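Two-component insecticidal protein 16 kDa unit (Alcaligenes faecalis, PDB 5V3S) probably acts as the 16 kDa, aegerolysin-type component of a two-part insecticidal toxin that kills corn rootworm. Local coordinates at residues A17-I22 / S132-N137; W40-V45 / C74-A79. All coordinates share one frame; numbering follows the deposited sequence.

Contact 1: residues A17-I22 / S132-N137. Unlike the reference sequence in segment 17-22: M20 (reference Ile). Unlike the reference sequence in segment 132-137: M135 (reference Thr).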
ATOM      1  N   ALA A  17      -9.283   3.484  15.107  1.00 25.86           N
ATOM      2  CA  ALA A  17      -9.646   2.096  15.188  1.00 26.70           C
ATOM      3  C   ALA A  17      -9.723   1.427  13.815  1.00 23.96           C
ATOM      4  O   ALA A  17      -9.733   0.219  13.746  1.00 26.26           O
ATOM      5  CB  ALA A  17     -10.963   1.960  15.934  1.00 24.40           C
ATOM      6  N   GLN A  18      -9.855   2.209  12.743  1.00 22.29           N
ATOM      7  CA  GLN A  18      -9.730   1.684  11.358  1.00 21.12           C
ATOM      8  C   GLN A  18      -8.361   2.118  10.827  1.00 20.36           C
ATOM      9  O   GLN A  18      -8.021   3.305  10.819  1.00 18.21           O
ATOM     10  CB  GLN A  18     -10.868   2.195  10.495  1.00 24.84           C
ATOM     11  CG  GLN A  18     -10.796   1.741   9.049  1.00 25.85           C
ATOM     12  CD  GLN A  18     -10.701   0.218   8.952  1.00 28.20           C
ATOM     13  OE1 GLN A  18      -9.703  -0.380   9.346  1.00 25.27           O
ATOM     14  NE2 GLN A  18     -11.807  -0.408   8.575  1.00 25.25           N
ATOM     15  N   TRP A  19      -7.517   1.140  10.488  1.00 18.55           N
ATOM     16  CA  TRP A  19      -6.148   1.465  10.186  1.00 17.95           C
ATOM     17  C   TRP A  19      -5.608   0.329   9.320  1.00 16.92           C
ATOM     18  O   TRP A  19      -6.156  -0.801   9.304  1.00 15.24           O
ATOM     19  CB  TRP A  19      -5.281   1.625  11.428  1.00 19.57           C
ATOM     20  CG  TRP A  19      -5.170   0.332  12.198  1.00 21.20           C
ATOM     21  CD1 TRP A  19      -6.062  -0.137  13.137  1.00 22.54           C
ATOM     22  CD2 TRP A  19      -4.134  -0.670  12.089  1.00 21.13           C
ATOM     23  NE1 TRP A  19      -5.644  -1.358  13.610  1.00 23.24           N
ATOM     24  CE2 TRP A  19      -4.468  -1.713  12.980  1.00 22.60           C
ATOM     25  CE3 TRP A  19      -2.995  -0.803  11.293  1.00 20.96           C
ATOM     26  CZ2 TRP A  19      -3.681  -2.854  13.132  1.00 24.18           C
ATOM     27  CZ3 TRP A  19      -2.180  -1.946  11.457  1.00 21.21           C
ATOM     28  CH2 TRP A  19      -2.524  -2.957  12.352  1.00 23.62           C
HETATM   29  N   MSE A  20      -4.591   0.681   8.553  1.00 16.87           N
HETATM   30  CA  MSE A  20      -3.915  -0.293   7.709  1.00 15.35           C
HETATM   31  C   MSE A  20      -2.438   0.087   7.715  1.00 13.92           C
HETATM   32  O   MSE A  20      -2.065   1.257   7.852  1.00 12.65           O
HETATM   33  CB  MSE A  20      -4.493  -0.319   6.267  1.00 15.09           C
HETATM   34  CG  MSE A  20      -4.489   0.991   5.441  1.00 17.67           C
HETATM   35 SE   MSE A  20      -2.701   1.220   4.554  0.73 18.04          SE
HETATM   36  CE  MSE A  20      -3.378   0.244   2.989  1.00 20.36           C
ATOM     37  N   GLU A  21      -1.572  -0.905   7.537  1.00 14.85           N
ATOM     38  CA  GLU A  21      -0.185  -0.624   7.227  1.00 14.95           C
ATOM     39  C   GLU A  21       0.213  -1.601   6.143  1.00 14.96           C
ATOM     40  O   GLU A  21      -0.040  -2.771   6.292  1.00 16.42           O
ATOM     41  CB  GLU A  21       0.797  -0.731   8.421  1.00 17.94           C
ATOM     42  CG  GLU A  21       0.614   0.389   9.422  1.00 20.35           C
ATOM     43  CD  GLU A  21       1.751   0.620  10.374  1.00 22.83           C
ATOM     44  OE1 GLU A  21       2.803  -0.072  10.224  1.00 18.90           O
ATOM     45  OE2 GLU A  21       1.549   1.527  11.250  1.00 21.79           O
ATOM     46  N   ILE A  22       0.777  -1.080   5.052  1.00 13.28           N
ATOM     47  CA  ILE A  22       1.119  -1.897   3.885  1.00 13.02           C
ATOM     48  C   ILE A  22       2.648  -1.817   3.674  1.00 10.73           C
ATOM     49  O   ILE A  22       3.203  -0.757   3.583  1.00  9.98           O
ATOM     50  CB  ILE A  22       0.253  -1.617   2.651  1.00 13.89           C
ATOM     51  CG1 ILE A  22       0.544  -2.583   1.553  1.00 14.15           C
ATOM     52  CG2 ILE A  22       0.423  -0.242   2.112  1.00 12.86           C
ATOM     53  CD1 ILE A  22      -0.594  -2.753   0.598  1.00 16.69           C
ATOM     54  N   SER A 132     -12.490  -8.905   9.177  1.00 41.67           N
ATOM     55  CA  SER A 132     -13.357  -8.178  10.091  1.00 46.83           C
ATOM     56  C   SER A 132     -12.601  -6.972  10.625  1.00 46.57           C
ATOM     57  O   SER A 132     -11.396  -6.823  10.358  1.00 51.58           O
ATOM     58  CB  SER A 132     -13.775  -9.086  11.255  1.00 45.48           C
ATOM     59  OG  SER A 132     -14.669 -10.049  10.787  1.00 43.61           O
ATOM     60  N   GLY A 133     -13.320  -6.106  11.347  1.00 41.51           N
ATOM     61  CA  GLY A 133     -12.696  -5.032  12.150  1.00 38.57           C
ATOM     62  C   GLY A 133     -11.694  -4.188  11.361  1.00 33.72           C
ATOM     63  O   GLY A 133     -11.939  -3.863  10.170  1.00 34.50           O
ATOM     64  N   ALA A 134     -10.557  -3.899  11.980  1.00 27.50           N
ATOM     65  CA  ALA A 134      -9.535  -3.048  11.311  1.00 27.98           C
ATOM     66  C   ALA A 134      -8.838  -3.809  10.173  1.00 26.38           C
ATOM     67  O   ALA A 134      -8.495  -5.001  10.301  1.00 25.86           O
ATOM     68  CB  ALA A 134      -8.499  -2.535  12.306  1.00 26.91           C
HETATM   69  N   MSE A 135      -8.615  -3.116   9.071  1.00 22.83           N
HETATM   70  CA  MSE A 135      -7.880  -3.722   7.945  1.00 23.78           C
HETATM   71  C   MSE A 135      -6.552  -4.363   8.334  1.00 19.45           C
HETATM   72  O   MSE A 135      -6.263  -5.466   7.928  1.00 18.53           O
HETATM   73  CB  MSE A 135      -7.752  -2.700   6.816  1.00 23.28           C
HETATM   74  CG  MSE A 135      -7.072  -3.209   5.553  1.00 25.93           C
HETATM   75 SE   MSE A 135      -8.082  -4.685   4.746  0.95 25.09          SE
HETATM   76  CE  MSE A 135      -8.244  -4.057   2.913  1.00 28.45           C
ATOM     77  N   GLY A 136      -5.724  -3.693   9.090  1.00 17.04           N
ATOM     78  CA  GLY A 136      -4.560  -4.370   9.648  1.00 17.57           C
ATOM     79  C   GLY A 136      -3.292  -4.267   8.792  1.00 15.74           C
ATOM     80  O   GLY A 136      -3.141  -3.355   8.078  1.00 13.11           O
ATOM     81  N   ASN A 137      -2.398  -5.235   8.937  1.00 17.21           N
ATOM     82  CA  ASN A 137      -1.106  -5.259   8.260  1.00 16.29           C
ATOM     83  C   ASN A 137      -1.252  -6.000   6.919  1.00 15.65           C
ATOM     84  O   ASN A 137      -1.870  -7.088   6.840  1.00 14.54           O
ATOM     85  CB  ASN A 137      -0.040  -5.954   9.109  1.00 19.01           C
ATOM     86  CG  ASN A 137       0.225  -5.247  10.437  1.00 22.28           C
ATOM     87  OD1 ASN A 137       0.822  -4.213  10.470  1.00 24.63           O
ATOM     88  ND2 ASN A 137      -0.358  -5.751  11.521  1.00 25.47           N
TER
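W19 and E21 reach G136 through the backbone, setting strand 19-27 parallel to strand 136-144 in the mixed sheet of the aegerolysin β-sandwich. G136 N donates a hydrogen bond to W19 O (2.9 Å), and E21 N donates to G136 O (3.0 Å), so G136 is held on both its amide and its carbonyl. Two CA-H...O contacts, M20 CA to G136 O and N137 CA to E21 O, fill the intervals.

Just before the strands pair, a side-chain amide oxygen adds a third bond. Q18 OE1 accepts from M135 N in the facing loop at 3.0 Å and 165°; the donor lies in the carbonyl plane, on a lone pair. With chi1 at 178° the Q18 chain leaves away from its own N, and the bend at chi2 turns the carboxamide across the gap. A weak second bond, from W19 N, also falls on OE1, while NE2 bonds weakly to P104 O.

Aromatic packing supplies the rest. The six-membered ring of W19 lies over G136, with G136 CA 3.8 Å from the ring centroid in a CH-π contact near the normal. A134 CB meets the pyrrole end obliquely, 3.4 Å from W19 NE1. At the ring's far edge comes the N137 amide, ND2 3.6 Å from W19 CH2, its plane steeply inclined (72°) to the indole. The indole also makes a cation-π contact with K49. Selenomethionines M20 and M135 stand where the reference sequence has Ile and Thr; M135 brings CG to 3.9 Å from M20 CB.

The backbone angles of G136 call for glycine, since a CB there would jam against M135 O. The join thus combines strand pairing, a glutamine oxygen gripped by M135 N and weakly by W19 N, and a tryptophan laid across the strand pair.

Contact 2: residues W40-V45 / C74-A79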
ATOM      1  N   TRP A  40     -10.557   9.236   1.798  1.00 14.53           N
ATOM      2  CA  TRP A  40     -10.886   9.363   3.230  1.00 16.26           C
ATOM      3  C   TRP A  40      -9.684   8.989   4.059  1.00 14.01           C
ATOM      4  O   TRP A  40      -8.905   8.079   3.668  1.00 12.12           O
ATOM      5  CB  TRP A  40     -12.018   8.431   3.589  1.00 17.39           C
ATOM      6  CG  TRP A  40     -13.278   8.771   2.921  1.00 21.77           C
ATOM      7  CD1 TRP A  40     -13.756   8.235   1.785  1.00 22.58           C
ATOM      8  CD2 TRP A  40     -14.269   9.743   3.361  1.00 27.51           C
ATOM      9  NE1 TRP A  40     -14.960   8.801   1.453  1.00 26.43           N
ATOM     10  CE2 TRP A  40     -15.306   9.727   2.403  1.00 28.41           C
ATOM     11  CE3 TRP A  40     -14.358  10.611   4.449  1.00 29.82           C
ATOM     12  CZ2 TRP A  40     -16.432  10.565   2.486  1.00 33.74           C
ATOM     13  CZ3 TRP A  40     -15.523  11.451   4.568  1.00 35.27           C
ATOM     14  CH2 TRP A  40     -16.531  11.408   3.574  1.00 36.55           C
ATOM     15  N   GLY A  41      -9.571   9.636   5.211  1.00 14.05           N
ATOM     16  CA  GLY A  41      -8.542   9.439   6.172  1.00 13.21           C
ATOM     17  C   GLY A  41      -7.275  10.192   5.915  1.00 11.48           C
ATOM     18  O   GLY A  41      -7.229  11.165   5.134  1.00 12.91           O
ATOM     19  N   LYS A  42      -6.207   9.734   6.551  1.00 11.84           N
ATOM     20  CA  LYS A  42      -4.922  10.361   6.434  1.00 11.37           C
ATOM     21  C   LYS A  42      -3.786   9.336   6.309  1.00 11.06           C
ATOM     22  O   LYS A  42      -3.956   8.189   6.663  1.00 13.01           O
ATOM     23  CB  LYS A  42      -4.640  11.240   7.683  1.00 13.36           C
ATOM     24  CG  LYS A  42      -4.554  10.441   8.972  1.00 14.59           C
ATOM     25  CD  LYS A  42      -4.343  11.393  10.201  1.00 17.28           C
ATOM     26  CE  LYS A  42      -4.264  10.594  11.516  1.00 18.21           C
ATOM     27  NZ  LYS A  42      -4.016  11.561  12.641  1.00 19.74           N
ATOM     28  N   PHE A  43      -2.686   9.746   5.714  1.00 10.49           N
ATOM     29  CA  PHE A  43      -1.483   8.985   5.726  1.00 10.91           C
ATOM     30  C   PHE A  43      -0.713   9.462   6.941  1.00 11.55           C
ATOM     31  O   PHE A  43      -0.890  10.597   7.394  1.00 11.29           O
ATOM     32  CB  PHE A  43      -0.629   9.228   4.455  1.00  9.91           C
ATOM     33  CG  PHE A  43      -1.141   8.511   3.178  1.00  9.35           C
ATOM     34  CD1 PHE A  43      -1.223   7.166   3.118  1.00  9.15           C
ATOM     35  CD2 PHE A  43      -1.389   9.236   2.044  1.00 10.14           C
ATOM     36  CE1 PHE A  43      -1.661   6.527   1.986  1.00  9.30           C
ATOM     37  CE2 PHE A  43      -1.795   8.619   0.883  1.00  9.82           C
ATOM     38  CZ  PHE A  43      -1.934   7.249   0.864  1.00 10.12           C
ATOM     39  N   HIS A  44       0.160   8.600   7.432  1.00 12.66           N
ATOM     40  CA  HIS A  44       1.004   8.891   8.571  1.00 13.20           C
ATOM     41  C   HIS A  44       2.220   7.955   8.644  1.00 12.70           C
ATOM     42  O   HIS A  44       2.284   6.831   8.047  1.00 12.11           O
ATOM     43  CB  HIS A  44       0.231   8.843   9.930  1.00 13.17           C
ATOM     44  CG  HIS A  44      -0.264   7.488  10.252  1.00 13.15           C
ATOM     45  ND1 HIS A  44       0.545   6.547  10.876  1.00 12.61           N
ATOM     46  CD2 HIS A  44      -1.407   6.860   9.955  1.00 12.57           C
ATOM     47  CE1 HIS A  44      -0.106   5.418  10.970  1.00 13.49           C
ATOM     48  NE2 HIS A  44      -1.288   5.574  10.407  1.00 14.82           N
ATOM     49  N   VAL A  45       3.162   8.448   9.431  1.00 15.70           N
ATOM     50  CA  VAL A  45       4.443   7.764   9.645  1.00 16.69           C
ATOM     51  C   VAL A  45       4.082   6.443  10.282  1.00 16.46           C
ATOM     52  O   VAL A  45       3.285   6.400  11.249  1.00 14.82           O
ATOM     53  CB  VAL A  45       5.444   8.599  10.539  1.00 18.44           C
ATOM     54  CG1 VAL A  45       6.665   7.756  10.906  1.00 20.50           C
ATOM     55  CG2 VAL A  45       5.859   9.877   9.842  1.00 16.59           C
ATOM     56  N   CYS A  74      -4.869   5.766   8.435  1.00 14.46           N
ATOM     57  CA  CYS A  74      -5.920   5.463   9.376  1.00 16.32           C
ATOM     58  C   CYS A  74      -6.992   6.538   9.282  1.00 16.04           C
ATOM     59  O   CYS A  74      -6.910   7.465   8.492  1.00 15.09           O
ATOM     60  CB  CYS A  74      -5.365   5.428  10.827  1.00 16.85           C
ATOM     61  SG  CYS A  74      -4.651   6.964  11.413  1.00 19.23           S
ATOM     62  N   GLY A  75      -8.029   6.413  10.105  1.00 19.66           N
ATOM     63  CA  GLY A  75      -9.022   7.462  10.120  1.00 17.01           C
ATOM     64  C   GLY A  75      -8.514   8.781  10.623  1.00 17.92           C
ATOM     65  O   GLY A  75      -7.591   8.859  11.427  1.00 18.69           O
ATOM     66  N   ARG A  76      -9.170   9.851  10.173  1.00 20.17           N
ATOM     67  CA  ARG A  76      -8.890  11.222  10.582  1.00 21.94           C
ATOM     68  C   ARG A  76      -9.709  11.527  11.833  1.00 27.26           C
ATOM     69  O   ARG A  76     -10.926  11.367  11.869  1.00 23.53           O
ATOM     70  CB  ARG A  76      -9.267  12.235   9.463  1.00 21.25           C
ATOM     71  CG  ARG A  76      -8.736  13.606   9.781  1.00 20.73           C
ATOM     72  CD  ARG A  76      -8.907  14.538   8.644  1.00 20.08           C
ATOM     73  NE  ARG A  76      -8.005  14.187   7.539  1.00 20.51           N
ATOM     74  CZ  ARG A  76      -6.707  14.465   7.556  1.00 17.57           C
ATOM     75  NH1 ARG A  76      -6.157  15.070   8.553  1.00 16.79           N
ATOM     76  NH2 ARG A  76      -5.953  14.187   6.464  1.00 20.93           N
ATOM     77  N   GLU A  77      -8.994  11.887  12.892  1.00 30.61           N
ATOM     78  CA  GLU A  77      -9.590  12.441  14.107  1.00 37.72           C
ATOM     79  C   GLU A  77     -10.741  13.449  13.838  1.00 36.69           C
ATOM     80  O   GLU A  77     -10.544  14.475  13.189  1.00 33.79           O
ATOM     81  CB  GLU A  77      -8.475  13.065  14.983  1.00 39.62           C
ATOM     82  CG  GLU A  77      -7.574  14.071  14.259  1.00 45.76           C
ATOM     83  CD  GLU A  77      -6.583  13.449  13.267  1.00 42.26           C
ATOM     84  OE1 GLU A  77      -6.503  12.224  13.190  1.00 50.87           O
ATOM     85  OE2 GLU A  77      -5.877  14.190  12.561  1.00 53.49           O
ATOM     86  N   ASN A  78     -11.924  13.145  14.375  1.00 43.29           N
ATOM     87  CA  ASN A  78     -13.157  13.958  14.242  1.00 46.36           C
ATOM     88  C   ASN A  78     -13.516  14.300  12.830  1.00 48.62           C
ATOM     89  O   ASN A  78     -13.764  15.463  12.496  1.00 47.00           O
ATOM     90  CB  ASN A  78     -13.084  15.253  15.055  1.00 44.68           C
ATOM     91  CG  ASN A  78     -13.697  15.101  16.420  1.00 49.07           C
ATOM     92  OD1 ASN A  78     -14.809  14.584  16.553  1.00 51.60           O
ATOM     93  ND2 ASN A  78     -12.984  15.549  17.445  1.00 50.47           N
ATOM     94  N   ALA A  79     -13.555  13.279  11.999  1.00 51.03           N
ATOM     95  CA  ALA A  79     -13.877  13.495  10.622  1.00 49.16           C
ATOM     96  C   ALA A  79     -14.242  12.176   9.993  1.00 51.52           C
ATOM     97  O   ALA A  79     -15.431  11.793   9.987  1.00 51.57           O
ATOM     98  CB  ALA A  79     -12.707  14.164   9.899  1.00 54.13           C
TER
HETATM   99  O   HOH W   1      -6.603  13.425   3.923  1.00 31.76           O
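K42 and C74 form an antiparallel hydrogen-bonded pair where strand 40-44 meets the end of strand 68-74, after which residues 75-79 swing away at a steep angle. This is the end of two neighbouring strands of the mixed sheet in the aegerolysin sandwich, and it illustrates how side chains carry on where strand pairing stops. K42 N bonds to C74 O, and C74 N to K42 O, each at 3.1 Å; the first is the straighter, at 166°. Beside them G41, with positive phi and no side chain, lets C74 O come to 3.5 Å from its CA.

K42 bridges to the departing loop. Its CG is set between the backbone N and the carbonyl carbon (chi1 64°), and beyond it the chain runs fully extended, delivering the ammonium group to E77. The salt bridge from K42 NZ to E77 OE1 measures 2.6 Å, on the syn side of the carboxylate but 31° out of its plane, and the two side chains cross at about a right angle. K49 O and Y16 OH also bond to NZ, which probably steadies the buried positive charge.

The thiol of C74 touches two neighbours, with C74 SG 3.6 Å from H44 CD2, oblique to the imidazole, and 3.7 Å from K42 CE. H44 is in turn held by a bond from its ND1 to V45 O.

R76 folds back over the other end of the lysine, bent at chi3 so that a face of its guanidinium rests on K42 CB. Its charge is met by E52, through a salt bridge from NH2. A water in the guanidinium plane completes the link: it accepts from R76 NH2 at 2.7 Å and donates to G41 O.

Overall arrangement
Contacts 1 and 2 lie with their centres about 12 Å apart on the same mixed sheet. Contact 2 joins strand 40-44 to 68-74 and contact 1 joins 19-27 to 136-144, so the two junctions are separated by one, the pairing of 68-74 with 19-27. Along the chain contact 2 is nested within the long excursion closed by contact 1. They touch directly: Q18 O and G75 N form a probable hydrogen bond that continues the intervening pairing past the end of strand 68-74, and the CB atoms of W19 and C74 pack together. Neighbouring strand ends of one sheet, built from four distant sequence segments, are thereby tied into a single aegerolysin-type unit.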